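Local coordinates for erythropoietin (Homo sapiens, PDB 1EER), which acts as a secreted hormone that binds and dimerises the erythropoietin receptor, activating JAK2 and so driving erythrocyte proliferation and differentiation, at residues T40-K45 and A68-A73; E62-L67 and T107-L112; N36-V41 and T132-T137; R14-A19 and N147-K152. The protein carries 5 engineered substitutions. One frame throughout, in Å; residues are numbered along the deposited sequence.

How the contacts relate
Contacts 2 and 4 are helix pairs of the four-helix bundle; contact 1, also buried, lays the end of strand 34-41 over one of its helices; contact 3 pairs two short strands nearer the surface, its centre about 14 Å from that of the chain. Contacts 1 and 2 share helix 56-82, contacts 1 and 3 share Thr40 and Val41, and contact 4 joins the first and last long helices. Hydrogen bonds between segments occur in contact 3 alone; the other three rest on side-chain packing. Phe148 of contact 4 packs on Leu67 and Pro42, and Lys152 salt-bridges to Glu62, knitting contacts 1, 2 and 4 together. Contacts 2 and 3 lie on opposite sides of the chain's centre.

Contact 1 of 4, residues T40-K45 and A68-A73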
loop_
_atom_site.group_PDB
_atom_site.type_symbol
_atom_site.label_atom_id
_atom_site.label_comp_id
_atom_site.label_asym_id
_atom_site.label_seq_id
_atom_site.Cartn_x
_atom_site.Cartn_y
_atom_site.Cartn_z
ATOM N N THR A 40 -8.281 7.202 23.657
ATOM C CA THR A 40 -6.842 7.417 23.693
ATOM C C THR A 40 -6.187 6.747 22.485
ATOM O O THR A 40 -6.520 5.622 22.127
ATOM C CB THR A 40 -6.242 6.838 24.980
ATOM O OG1 THR A 40 -6.901 7.422 26.111
ATOM C CG2 THR A 40 -4.746 7.130 25.051
ATOM N N VAL A 41 -5.250 7.440 21.854
ATOM C CA VAL A 41 -4.579 6.900 20.677
ATOM C C VAL A 41 -3.082 7.109 20.806
ATOM O O VAL A 41 -2.632 7.887 21.642
ATOM C CB VAL A 41 -5.084 7.599 19.396
ATOM C CG1 VAL A 41 -6.505 7.150 19.098
ATOM C CG2 VAL A 41 -5.039 9.111 19.570
ATOM N N PRO A 42 -2.282 6.415 19.990
ATOM C CA PRO A 42 -0.848 6.662 20.166
ATOM C C PRO A 42 -0.413 7.951 19.464
ATOM O O PRO A 42 -1.198 8.583 18.754
ATOM C CB PRO A 42 -0.192 5.416 19.566
ATOM C CG PRO A 42 -1.206 4.889 18.576
ATOM C CD PRO A 42 -2.565 5.438 18.922
ATOM N N ASP A 43 0.827 8.353 19.688
ATOM C CA ASP A 43 1.346 9.539 19.032
ATOM C C ASP A 43 1.964 8.996 17.762
ATOM O O ASP A 43 2.688 8.004 17.812
ATOM C CB ASP A 43 2.430 10.206 19.880
ATOM C CG ASP A 43 2.951 11.490 19.251
ATOM O OD1 ASP A 43 2.707 11.720 18.048
ATOM O OD2 ASP A 43 3.603 12.275 19.963
ATOM N N THR A 44 1.679 9.620 16.624
ATOM C CA THR A 44 2.238 9.125 15.371
ATOM C C THR A 44 3.364 9.971 14.780
ATOM O O THR A 44 3.974 9.585 13.778
ATOM C CB THR A 44 1.143 8.948 14.299
ATOM O OG1 THR A 44 0.725 10.231 13.823
ATOM C CG2 THR A 44 -0.050 8.209 14.883
ATOM N N LYS A 45 3.663 11.108 15.394
ATOM C CA LYS A 45 4.716 11.947 14.845
ATOM C C LYS A 45 6.097 11.322 14.954
ATOM O O LYS A 45 6.416 10.614 15.913
ATOM C CB LYS A 45 4.714 13.327 15.507
ATOM C CG LYS A 45 5.197 13.365 16.951
ATOM C CD LYS A 45 5.028 14.765 17.580
ATOM C CE LYS A 45 5.585 14.480 18.979
ATOM N NZ LYS A 45 5.615 15.575 19.946
ATOM N N ALA A 68 -0.243 -1.528 20.055
ATOM C CA ALA A 68 -1.118 -2.131 21.054
ATOM C C ALA A 68 -2.220 -1.152 21.449
ATOM O O ALA A 68 -3.391 -1.514 21.510
ATOM C CB ALA A 68 -0.306 -2.531 22.275
ATOM N N LEU A 69 -1.841 0.097 21.709
ATOM C CA LEU A 69 -2.792 1.133 22.097
ATOM C C LEU A 69 -3.765 1.365 20.955
ATOM O O LEU A 69 -4.969 1.536 21.168
ATOM C CB LEU A 69 -2.021 2.418 22.440
ATOM C CG LEU A 69 -2.655 3.810 22.541
ATOM C CD1 LEU A 69 -4.005 3.755 23.208
ATOM C CD2 LEU A 69 -1.715 4.708 23.330
ATOM N N LEU A 70 -3.222 1.355 19.738
ATOM C CA LEU A 70 -3.993 1.541 18.513
ATOM C C LEU A 70 -5.058 0.451 18.381
ATOM O O LEU A 70 -6.219 0.729 18.074
ATOM C CB LEU A 70 -3.057 1.498 17.294
ATOM C CG LEU A 70 -3.111 2.631 16.254
ATOM C CD1 LEU A 70 -2.400 2.190 14.983
ATOM C CD2 LEU A 70 -4.548 3.016 15.934
ATOM N N SER A 71 -4.655 -0.794 18.604
ATOM C CA SER A 71 -5.586 -1.917 18.521
ATOM C C SER A 71 -6.748 -1.704 19.491
ATOM O O SER A 71 -7.910 -1.936 19.150
ATOM C CB SER A 71 -4.874 -3.226 18.865
ATOM O OG SER A 71 -3.879 -3.539 17.909
ATOM N N GLU A 72 -6.425 -1.259 20.701
ATOM C CA GLU A 72 -7.442 -1.022 21.718
ATOM C C GLU A 72 -8.352 0.119 21.291
ATOM O O GLU A 72 -9.561 0.085 21.542
ATOM C CB GLU A 72 -6.796 -0.673 23.061
ATOM C CG GLU A 72 -5.837 -1.717 23.603
ATOM C CD GLU A 72 -5.084 -1.227 24.832
ATOM O OE1 GLU A 72 -5.704 -0.541 25.670
ATOM O OE2 GLU A 72 -3.876 -1.521 24.961
ATOM N N ALA A 73 -7.766 1.128 20.646
ATOM C CA ALA A 73 -8.539 2.274 20.189
ATOM C C ALA A 73 -9.541 1.835 19.126
ATOM O O ALA A 73 -10.719 2.193 19.163
ATOM C CB ALA A 73 -7.617 3.327 19.629
#
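The extended chain at Thr40-Pro42 runs over one side of helix 68-73, with Val41 CA 5.8 Å from Leu70 CA and no hydrogen bond between the segments. Leu69 carries much of the contact. With CG anti to the backbone N (chi1 164°), it spreads its two methyls along the passing backbone: CD1 lies 3.3 Å from Thr40 O, and CD2 packs on the carbonyl of Val41, 3.7 Å from its O. The Thr40 methyl also meets Leu69, the two side chains crossing at roughly a right angle. Next along, the Pro42 ring rests against both Leu69 and Leu70. Its CG approaches Leu70 CG to 3.8 Å, while CD stands 4.0 Å from Leu69 CG. One helical turn after Leu69, Ala73 CB touches Thr40 O at 3.6 Å and Val41 CG1 at 4.0 Å. Beyond the proline the chain leaves the helix, and Asp43 OD1 accepts the backbone N-H of Lys45 in an Asx turn. The strand end is thus laid over helix 56-82 and bonded by Val41 to strand 133-137; Pro42 also packs on Phe148 of helix 138-161, and Leu70 turns to Leu102 of helix 91-111.

Contact 2 of 4, residues E62-L67 and T107-L112; sequences EVWQGL and TLLRAL
Two neighbouring antiparallel helices of the four-helix cytokine bundle meet where Val63, Trp64 and Leu67 of one face Leu109 and Arg110 of the other. The axes of 62-67 and 107-111 run at 156° to each other and come no closer than 11.0 Å, a separation bridged by large side chains. Leu109 is the central apolar group of the contact. Its CD2 methyl touches both Val63 and Leu67, 3.6 Å from Val63 CG1 and only 3.4 Å from Leu67 CD2. The two leucines point at one another tip to tip, and this methyl pair is tighter than ordinary van der Waals contact. Trp64 extends its indole toward the second helix, CG being anti to the backbone N (chi1 -178°), so that the benzo end arrives edge first. Leu109 CB lies near the ring plane at that edge, 3.8 Å from Trp64 CZ3. Arg110 meets the same edge with NH2, 3.8 Å from Trp64 CH2, its guanidinium plane turned 68° from the indole; NH2 lies near the indole plane, so the charge does not sit over the ring face. A bend at chi3 of Arg110 sets its head obliquely across the indole tip. Around the pair, helix 114-120 packs on Trp64 through Ala114, Gln115 and Ala118, while helix 138-161 supplies Tyr156 to Val63 and Leu153 to Leu67.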
loop_
_atom_site.group_PDB
_atom_site.type_symbol
_atom_site.label_atom_id
_atom_site.label_comp_id
_atom_site.label_asym_id
_atom_site.label_seq_id
_atom_site.Cartn_x
_atom_site.Cartn_y
_atom_site.Cartn_z
ATOM N N GLU A 62 8.561 1.948 20.852
ATOM C CA GLU A 62 7.547 2.856 20.336
ATOM C C GLU A 62 6.484 2.181 19.471
ATOM O O GLU A 62 5.290 2.333 19.719
ATOM C CB GLU A 62 8.208 3.972 19.522
ATOM C CG GLU A 62 8.561 5.199 20.331
ATOM C CD GLU A 62 9.123 6.311 19.470
ATOM O OE1 GLU A 62 8.501 6.630 18.436
ATOM O OE2 GLU A 62 10.185 6.860 19.827
ATOM N N VAL A 63 6.919 1.447 18.452
ATOM C CA VAL A 63 5.988 0.788 17.531
ATOM C C VAL A 63 5.108 -0.302 18.161
ATOM O O VAL A 63 3.888 -0.310 17.981
ATOM C CB VAL A 63 6.756 0.196 16.311
ATOM C CG1 VAL A 63 5.812 -0.615 15.414
ATOM C CG2 VAL A 63 7.386 1.331 15.516
ATOM N N TRP A 64 5.730 -1.210 18.896
ATOM C CA TRP A 64 4.997 -2.291 19.527
ATOM C C TRP A 64 3.947 -1.777 20.507
ATOM O O TRP A 64 2.784 -2.170 20.448
ATOM C CB TRP A 64 5.963 -3.235 20.241
ATOM C CG TRP A 64 5.254 -4.373 20.861
ATOM C CD1 TRP A 64 4.995 -4.552 22.188
ATOM C CD2 TRP A 64 4.635 -5.460 20.178
ATOM N NE1 TRP A 64 4.243 -5.685 22.374
ATOM C CE2 TRP A 64 4.008 -6.263 21.155
ATOM C CE3 TRP A 64 4.545 -5.836 18.834
ATOM C CZ2 TRP A 64 3.298 -7.423 20.827
ATOM C CZ3 TRP A 64 3.839 -6.989 18.509
ATOM C CH2 TRP A 64 3.226 -7.767 19.504
ATOM N N GLN A 65 4.346 -0.896 21.412
ATOM C CA GLN A 65 3.389 -0.372 22.364
ATOM C C GLN A 65 2.369 0.513 21.666
ATOM O O GLN A 65 1.174 0.421 21.946
ATOM C CB GLN A 65 4.102 0.414 23.443
ATOM C CG GLN A 65 4.920 -0.453 24.337
ATOM C CD GLN A 65 5.649 0.348 25.373
ATOM O OE1 GLN A 65 6.695 -0.061 25.865
ATOM N NE2 GLN A 65 5.103 1.504 25.712
ATOM N N GLY A 66 2.833 1.360 20.750
ATOM C CA GLY A 66 1.915 2.229 20.042
ATOM C C GLY A 66 0.837 1.452 19.316
ATOM O O GLY A 66 -0.336 1.831 19.328
ATOM N N LEU A 67 1.245 0.359 18.674
ATOM C CA LEU A 67 0.328 -0.507 17.929
ATOM C C LEU A 67 -0.696 -1.146 18.860
ATOM O O LEU A 67 -1.866 -1.292 18.498
ATOM C CB LEU A 67 1.115 -1.605 17.216
ATOM C CG LEU A 67 0.411 -2.356 16.087
ATOM C CD1 LEU A 67 0.214 -1.428 14.892
ATOM C CD2 LEU A 67 1.243 -3.581 15.715
ATOM N N THR A 107 0.820 -9.779 14.846
ATOM C CA THR A 107 1.444 -11.087 14.753
ATOM C C THR A 107 2.712 -10.942 13.925
ATOM O O THR A 107 3.758 -11.483 14.273
ATOM C CB THR A 107 0.498 -12.114 14.075
ATOM O OG1 THR A 107 -0.666 -12.313 14.891
ATOM C CG2 THR A 107 1.204 -13.450 13.890
ATOM N N LEU A 108 2.607 -10.186 12.837
ATOM C CA LEU A 108 3.730 -9.942 11.934
ATOM C C LEU A 108 4.924 -9.266 12.627
ATOM O O LEU A 108 6.081 -9.655 12.414
ATOM C CB LEU A 108 3.253 -9.085 10.755
ATOM C CG LEU A 108 3.228 -9.708 9.350
ATOM C CD1 LEU A 108 3.043 -11.222 9.420
ATOM C CD2 LEU A 108 2.113 -9.059 8.546
ATOM N N LEU A 109 4.638 -8.264 13.458
ATOM C CA LEU A 109 5.674 -7.523 14.180
ATOM C C LEU A 109 6.434 -8.372 15.183
ATOM O O LEU A 109 7.659 -8.288 15.292
ATOM C CB LEU A 109 5.053 -6.348 14.928
ATOM C CG LEU A 109 5.574 -4.967 14.577
ATOM C CD1 LEU A 109 5.899 -4.900 13.092
ATOM C CD2 LEU A 109 4.520 -3.945 14.946
ATOM N N ARG A 110 5.690 -9.175 15.935
ATOM C CA ARG A 110 6.278 -10.034 16.947
ATOM C C ARG A 110 7.309 -10.947 16.321
ATOM O O ARG A 110 8.399 -11.113 16.845
ATOM C CB ARG A 110 5.188 -10.870 17.617
ATOM C CG ARG A 110 5.714 -12.022 18.443
ATOM C CD ARG A 110 4.574 -12.757 19.114
ATOM N NE ARG A 110 3.593 -11.826 19.657
ATOM C CZ ARG A 110 2.283 -12.021 19.616
ATOM N NH1 ARG A 110 1.800 -13.120 19.054
ATOM N NH2 ARG A 110 1.459 -11.120 20.130
ATOM N N ALA A 111 6.953 -11.549 15.197
ATOM C CA ALA A 111 7.859 -12.453 14.505
ATOM C C ALA A 111 9.113 -11.686 14.149
ATOM O O ALA A 111 10.190 -12.261 14.053
ATOM C CB ALA A 111 7.201 -12.995 13.254
ATOM N N LEU A 112 8.957 -10.381 13.960
ATOM C CA LEU A 112 10.072 -9.505 13.627
ATOM C C LEU A 112 10.942 -9.249 14.862
ATOM O O LEU A 112 12.051 -8.725 14.756
ATOM C CB LEU A 112 9.539 -8.176 13.079
ATOM C CG LEU A 112 10.214 -7.478 11.889
ATOM C CD1 LEU A 112 10.131 -5.990 12.114
ATOM C CD2 LEU A 112 11.666 -7.914 11.726
#

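Contact 3 of 4, residues N36-V41 and T132-T137; sequences NEKITV and TITADT. Engineered in segment 36-41: Lys38 (natural residue Asn).
Ile39 and Ala135 exchange a pair of backbone hydrogen bonds: Ile39 N to Ala135 O at 2.8 Å, nearly along the C=O axis, and Ala135 N to Ile39 O at 3.0 Å, with the donor tilted 30° from the carbonyl plane. A third bond, Val41 N to Ile133 O, measures 2.9 Å and is close to straight at the hydrogen (172°). Between them lies the non-hydrogen-bonded pair Thr40 and Thr134, whose CA atoms approach to 4.2 Å. CA-H...O contacts supplement the pairing, including Thr134 CA to Ile39 O at 3.2 Å. On the face bearing the threonines, Thr134 CG2 packs on Thr40 CA at 3.8 Å, and Thr134 OG1 lies the same distance from CB of the engineered Lys38. The other face carries Ile39, Val41, Ile133 and Ala135. There the Val41 CG2 methyl, placed between its own backbone N and carbonyl carbon (chi1 -71° for CG1), meets Ile133 CG2 at 3.6 Å. Ile39 packs on Ala73 of helix 56-82 and Val41 on Leu141 of helix 138-161. The sheet joins the two long crossover loops of the up-up-down-down bundle, a feature better known from short-chain cytokines, though erythropoietin is usually grouped with the long-chain ones.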
loop_
_atom_site.group_PDB
_atom_site.type_symbol
_atom_site.label_atom_id
_atom_site.label_comp_id
_atom_site.label_asym_id
_atom_site.label_seq_id
_atom_site.Cartn_x
_atom_site.Cartn_y
_atom_site.Cartn_z
ATOM N N ASN A 36 -18.307 9.918 20.307
ATOM C CA ASN A 36 -19.059 10.256 21.507
ATOM C C ASN A 36 -18.283 9.973 22.788
ATOM O O ASN A 36 -18.837 9.475 23.767
ATOM C CB ASN A 36 -20.384 9.498 21.516
ATOM C CG ASN A 36 -21.390 10.091 20.556
ATOM O OD1 ASN A 36 -21.846 9.425 19.631
ATOM N ND2 ASN A 36 -21.739 11.353 20.770
ATOM N N GLU A 37 -16.997 10.309 22.762
ATOM C CA GLU A 37 -16.095 10.122 23.890
ATOM C C GLU A 37 -14.659 10.229 23.377
ATOM O O GLU A 37 -14.409 10.112 22.177
ATOM C CB GLU A 37 -16.333 8.750 24.546
ATOM C CG GLU A 37 -15.276 7.695 24.256
ATOM C CD GLU A 37 -15.726 6.293 24.635
ATOM O OE1 GLU A 37 -16.949 6.074 24.778
ATOM O OE2 GLU A 37 -14.855 5.407 24.786
ATOM N N LYS A 38 -13.721 10.459 24.285
ATOM C CA LYS A 38 -12.316 10.566 23.911
ATOM C C LYS A 38 -11.587 9.215 23.982
ATOM O O LYS A 38 -11.350 8.675 25.068
ATOM C CB LYS A 38 -11.601 11.579 24.813
ATOM C CG LYS A 38 -12.395 12.848 25.102
ATOM C CD LYS A 38 -12.910 12.898 26.552
ATOM C CE LYS A 38 -13.162 11.499 27.158
ATOM N NZ LYS A 38 -14.590 11.043 27.102
ATOM N N ILE A 39 -11.242 8.671 22.819
ATOM C CA ILE A 39 -10.523 7.404 22.751
ATOM C C ILE A 39 -9.029 7.707 22.682
ATOM O O ILE A 39 -8.565 8.398 21.771
ATOM C CB ILE A 39 -10.935 6.589 21.500
ATOM C CG1 ILE A 39 -12.445 6.361 21.516
ATOM C CG2 ILE A 39 -10.177 5.259 21.458
ATOM C CD1 ILE A 39 -12.923 5.313 20.538
ATOM N N THR A 40 -8.281 7.202 23.657
ATOM C CA THR A 40 -6.842 7.417 23.693
ATOM C C THR A 40 -6.187 6.747 22.485
ATOM O O THR A 40 -6.520 5.622 22.127
ATOM C CB THR A 40 -6.242 6.838 24.980
ATOM O OG1 THR A 40 -6.901 7.422 26.111
ATOM C CG2 THR A 40 -4.746 7.130 25.051
ATOM N N VAL A 41 -5.250 7.440 21.854
ATOM C CA VAL A 41 -4.579 6.900 20.677
ATOM C C VAL A 41 -3.082 7.109 20.806
ATOM O O VAL A 41 -2.632 7.887 21.642
ATOM C CB VAL A 41 -5.084 7.599 19.396
ATOM C CG1 VAL A 41 -6.505 7.150 19.098
ATOM C CG2 VAL A 41 -5.039 9.111 19.570
ATOM N N THR A 132 -0.482 11.608 26.248
ATOM C CA THR A 132 -1.911 11.298 26.146
ATOM C C THR A 132 -2.673 12.068 25.069
ATOM O O THR A 132 -3.203 13.163 25.297
ATOM C CB THR A 132 -2.622 11.477 27.506
ATOM O OG1 THR A 132 -2.294 10.368 28.354
ATOM C CG2 THR A 132 -4.133 11.520 27.325
ATOM N N ILE A 133 -2.713 11.466 23.888
ATOM C CA ILE A 133 -3.404 12.023 22.740
ATOM C C ILE A 133 -4.708 11.249 22.629
ATOM O O ILE A 133 -4.761 10.064 22.960
ATOM C CB ILE A 133 -2.581 11.813 21.442
ATOM C CG1 ILE A 133 -1.266 12.578 21.533
ATOM C CG2 ILE A 133 -3.375 12.269 20.230
ATOM C CD1 ILE A 133 -0.352 12.339 20.371
ATOM N N THR A 134 -5.759 11.912 22.169
ATOM C CA THR A 134 -7.037 11.240 22.020
ATOM C C THR A 134 -7.757 11.716 20.775
ATOM O O THR A 134 -7.346 12.678 20.125
ATOM C CB THR A 134 -7.970 11.494 23.230
ATOM O OG1 THR A 134 -8.353 12.873 23.249
ATOM C CG2 THR A 134 -7.283 11.138 24.537
ATOM N N ALA A 135 -8.844 11.023 20.452
ATOM C CA ALA A 135 -9.668 11.360 19.297
ATOM C C ALA A 135 -11.127 11.172 19.711
ATOM O O ALA A 135 -11.428 10.332 20.560
ATOM C CB ALA A 135 -9.329 10.446 18.111
ATOM N N ASP A 136 -12.020 11.968 19.132
ATOM C CA ASP A 136 -13.438 11.857 19.428
ATOM C C ASP A 136 -14.246 11.730 18.140
ATOM O O ASP A 136 -15.456 11.932 18.134
ATOM C CB ASP A 136 -13.927 13.052 20.264
ATOM C CG ASP A 136 -13.597 14.395 19.636
ATOM O OD1 ASP A 136 -14.075 14.673 18.518
ATOM O OD2 ASP A 136 -12.861 15.180 20.272
ATOM N N THR A 137 -13.561 11.411 17.045
ATOM C CA THR A 137 -14.202 11.212 15.749
ATOM C C THR A 137 -13.503 10.033 15.085
ATOM O O THR A 137 -12.357 9.707 15.419
ATOM C CB THR A 137 -14.072 12.443 14.805
ATOM O OG1 THR A 137 -12.701 12.852 14.715
ATOM C CG2 THR A 137 -14.911 13.596 15.308
#

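Contact 4 of 4, residues R14-A19 and N147-K152; sequences RYLLEA and NFLRGK
Leu149 meets Leu16 and Ala19 across two helices inclined at 138°, their axes coming within 9.1 Å. At the start of 147-152, Asn147 turns its side-chain carbonyl to Arg150, and Phe148 packs on Leu67 and Leu70 of helix 56-82. Leu149 then makes the main apolar contact: its CB is 3.7 Å from Leu16 CD1, and its CD1 methyl lies 3.9 Å from Ala19 CB. CG of Leu149 is anti to the carbonyl carbon (chi1 -49°), which carries that methyl to Ala19 and to the backbone O of Tyr15. Arg150 offers Leu16 its backbone, Leu16 CG resting 4.0 Å from Arg150 CA, while the guanidinium leads off and grips Asn147 OD1 side-on with NE and NH2, both 3.0 Å away. The wider pi-type turn at 149-152 passes through Gly151 to Lys152, whose NZ pairs with Glu62, tying helix 138-161 to helix 56-82. The side chains that meet across the helices are apolar, with no hydrogen bond between the segments, and also rest against backbone atoms. Asn147 and Arg150 serve the outer side: two bonds to one oxygen hold the guanidinium, and both residues bond to the chain of another protein, consistent with receptor binding.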
loop_
_atom_site.group_PDB
_atom_site.type_symbol
_atom_site.label_atom_id
_atom_site.label_comp_id
_atom_site.label_asym_id
_atom_site.label_seq_id
_atom_site.Cartn_x
_atom_site.Cartn_y
_atom_site.Cartn_z
ATOM N N ARG A 14 -0.172 -3.696 1.838
ATOM C CA ARG A 14 -1.601 -3.957 1.730
ATOM C C ARG A 14 -2.354 -3.191 2.807
ATOM O O ARG A 14 -3.380 -2.561 2.549
ATOM C CB ARG A 14 -1.888 -5.452 1.874
ATOM C CG ARG A 14 -3.352 -5.798 1.649
ATOM C CD ARG A 14 -3.744 -7.095 2.341
ATOM N NE ARG A 14 -5.174 -7.130 2.623
ATOM C CZ ARG A 14 -5.776 -8.087 3.320
ATOM N NH1 ARG A 14 -5.069 -9.095 3.807
ATOM N NH2 ARG A 14 -7.084 -8.026 3.541
ATOM N N TYR A 15 -1.827 -3.239 4.021
ATOM C CA TYR A 15 -2.465 -2.568 5.143
ATOM C C TYR A 15 -2.334 -1.046 5.079
ATOM O O TYR A 15 -3.276 -0.322 5.393
ATOM C CB TYR A 15 -1.887 -3.126 6.447
ATOM C CG TYR A 15 -2.029 -4.632 6.523
ATOM C CD1 TYR A 15 -3.275 -5.223 6.756
ATOM C CD2 TYR A 15 -0.931 -5.468 6.322
ATOM C CE1 TYR A 15 -3.424 -6.609 6.787
ATOM C CE2 TYR A 15 -1.065 -6.855 6.351
ATOM C CZ TYR A 15 -2.315 -7.418 6.583
ATOM O OH TYR A 15 -2.455 -8.787 6.615
ATOM N N LEU A 16 -1.171 -0.565 4.657
ATOM C CA LEU A 16 -0.956 0.871 4.550
ATOM C C LEU A 16 -1.948 1.487 3.572
ATOM O O LEU A 16 -2.470 2.575 3.817
ATOM C CB LEU A 16 0.476 1.167 4.099
ATOM C CG LEU A 16 1.532 1.239 5.209
ATOM C CD1 LEU A 16 1.385 0.061 6.195
ATOM C CD2 LEU A 16 2.906 1.243 4.571
ATOM N N LEU A 17 -2.219 0.797 2.467
ATOM C CA LEU A 17 -3.163 1.318 1.483
ATOM C C LEU A 17 -4.593 1.237 2.011
ATOM O O LEU A 17 -5.432 2.069 1.683
ATOM C CB LEU A 17 -3.038 0.561 0.161
ATOM C CG LEU A 17 -1.682 0.710 -0.533
ATOM C CD1 LEU A 17 -1.635 -0.204 -1.747
ATOM C CD2 LEU A 17 -1.458 2.161 -0.928
ATOM N N GLU A 18 -4.871 0.232 2.833
ATOM C CA GLU A 18 -6.194 0.095 3.419
ATOM C C GLU A 18 -6.416 1.297 4.329
ATOM O O GLU A 18 -7.463 1.943 4.273
ATOM C CB GLU A 18 -6.266 -1.181 4.257
ATOM C CG GLU A 18 -7.283 -2.194 3.780
ATOM C CD GLU A 18 -6.958 -3.601 4.243
ATOM O OE1 GLU A 18 -6.557 -3.768 5.415
ATOM O OE2 GLU A 18 -7.098 -4.539 3.429
ATOM N N ALA A 19 -5.418 1.585 5.164
ATOM C CA ALA A 19 -5.489 2.698 6.105
ATOM C C ALA A 19 -5.645 4.041 5.391
ATOM O O ALA A 19 -6.357 4.929 5.871
ATOM C CB ALA A 19 -4.251 2.710 6.998
ATOM N N ASN A 147 -1.333 7.293 9.636
ATOM C CA ASN A 147 -0.068 7.943 9.956
ATOM C C ASN A 147 0.856 7.025 10.745
ATOM O O ASN A 147 2.078 7.062 10.566
ATOM C CB ASN A 147 -0.308 9.239 10.744
ATOM C CG ASN A 147 -0.526 10.447 9.840
ATOM O OD1 ASN A 147 -0.240 10.406 8.647
ATOM N ND2 ASN A 147 -1.032 11.527 10.412
ATOM N N PHE A 148 0.279 6.195 11.617
ATOM C CA PHE A 148 1.087 5.268 12.415
ATOM C C PHE A 148 1.709 4.133 11.590
ATOM O O PHE A 148 2.914 3.857 11.690
ATOM C CB PHE A 148 0.254 4.656 13.546
ATOM C CG PHE A 148 1.080 3.924 14.570
ATOM C CD1 PHE A 148 1.464 2.604 14.360
ATOM C CD2 PHE A 148 1.487 4.560 15.742
ATOM C CE1 PHE A 148 2.237 1.926 15.297
ATOM C CE2 PHE A 148 2.262 3.891 16.687
ATOM C CZ PHE A 148 2.638 2.571 16.465
ATOM N N LEU A 149 0.888 3.471 10.782
ATOM C CA LEU A 149 1.371 2.360 9.968
ATOM C C LEU A 149 2.337 2.831 8.885
ATOM O O LEU A 149 3.376 2.211 8.647
ATOM C CB LEU A 149 0.202 1.616 9.300
ATOM C CG LEU A 149 -1.034 1.173 10.090
ATOM C CD1 LEU A 149 -1.948 0.403 9.158
ATOM C CD2 LEU A 149 -0.640 0.334 11.279
ATOM N N ARG A 150 1.989 3.934 8.231
ATOM C CA ARG A 150 2.823 4.447 7.159
ATOM C C ARG A 150 4.018 5.198 7.706
ATOM O O ARG A 150 4.966 5.481 6.974
ATOM C CB ARG A 150 1.992 5.346 6.236
ATOM C CG ARG A 150 1.972 6.808 6.621
ATOM C CD ARG A 150 0.959 7.570 5.799
ATOM N NE ARG A 150 0.837 8.953 6.244
ATOM C CZ ARG A 150 0.927 10.010 5.444
ATOM N NH1 ARG A 150 1.140 9.851 4.145
ATOM N NH2 ARG A 150 0.814 11.231 5.947
ATOM N N GLY A 151 3.978 5.487 9.004
ATOM C CA GLY A 151 5.054 6.225 9.638
ATOM C C GLY A 151 6.090 5.408 10.387
ATOM O O GLY A 151 6.873 4.679 9.783
ATOM N N LYS A 152 6.101 5.528 11.712
ATOM C CA LYS A 152 7.076 4.811 12.512
ATOM C C LYS A 152 7.002 3.296 12.344
ATOM O O LYS A 152 8.018 2.613 12.463
ATOM C CB LYS A 152 6.948 5.200 13.988
ATOM C CG LYS A 152 5.689 4.729 14.668
ATOM C CD LYS A 152 5.693 5.152 16.120
ATOM C CE LYS A 152 5.253 6.602 16.264
ATOM N NZ LYS A 152 5.952 7.293 17.381
#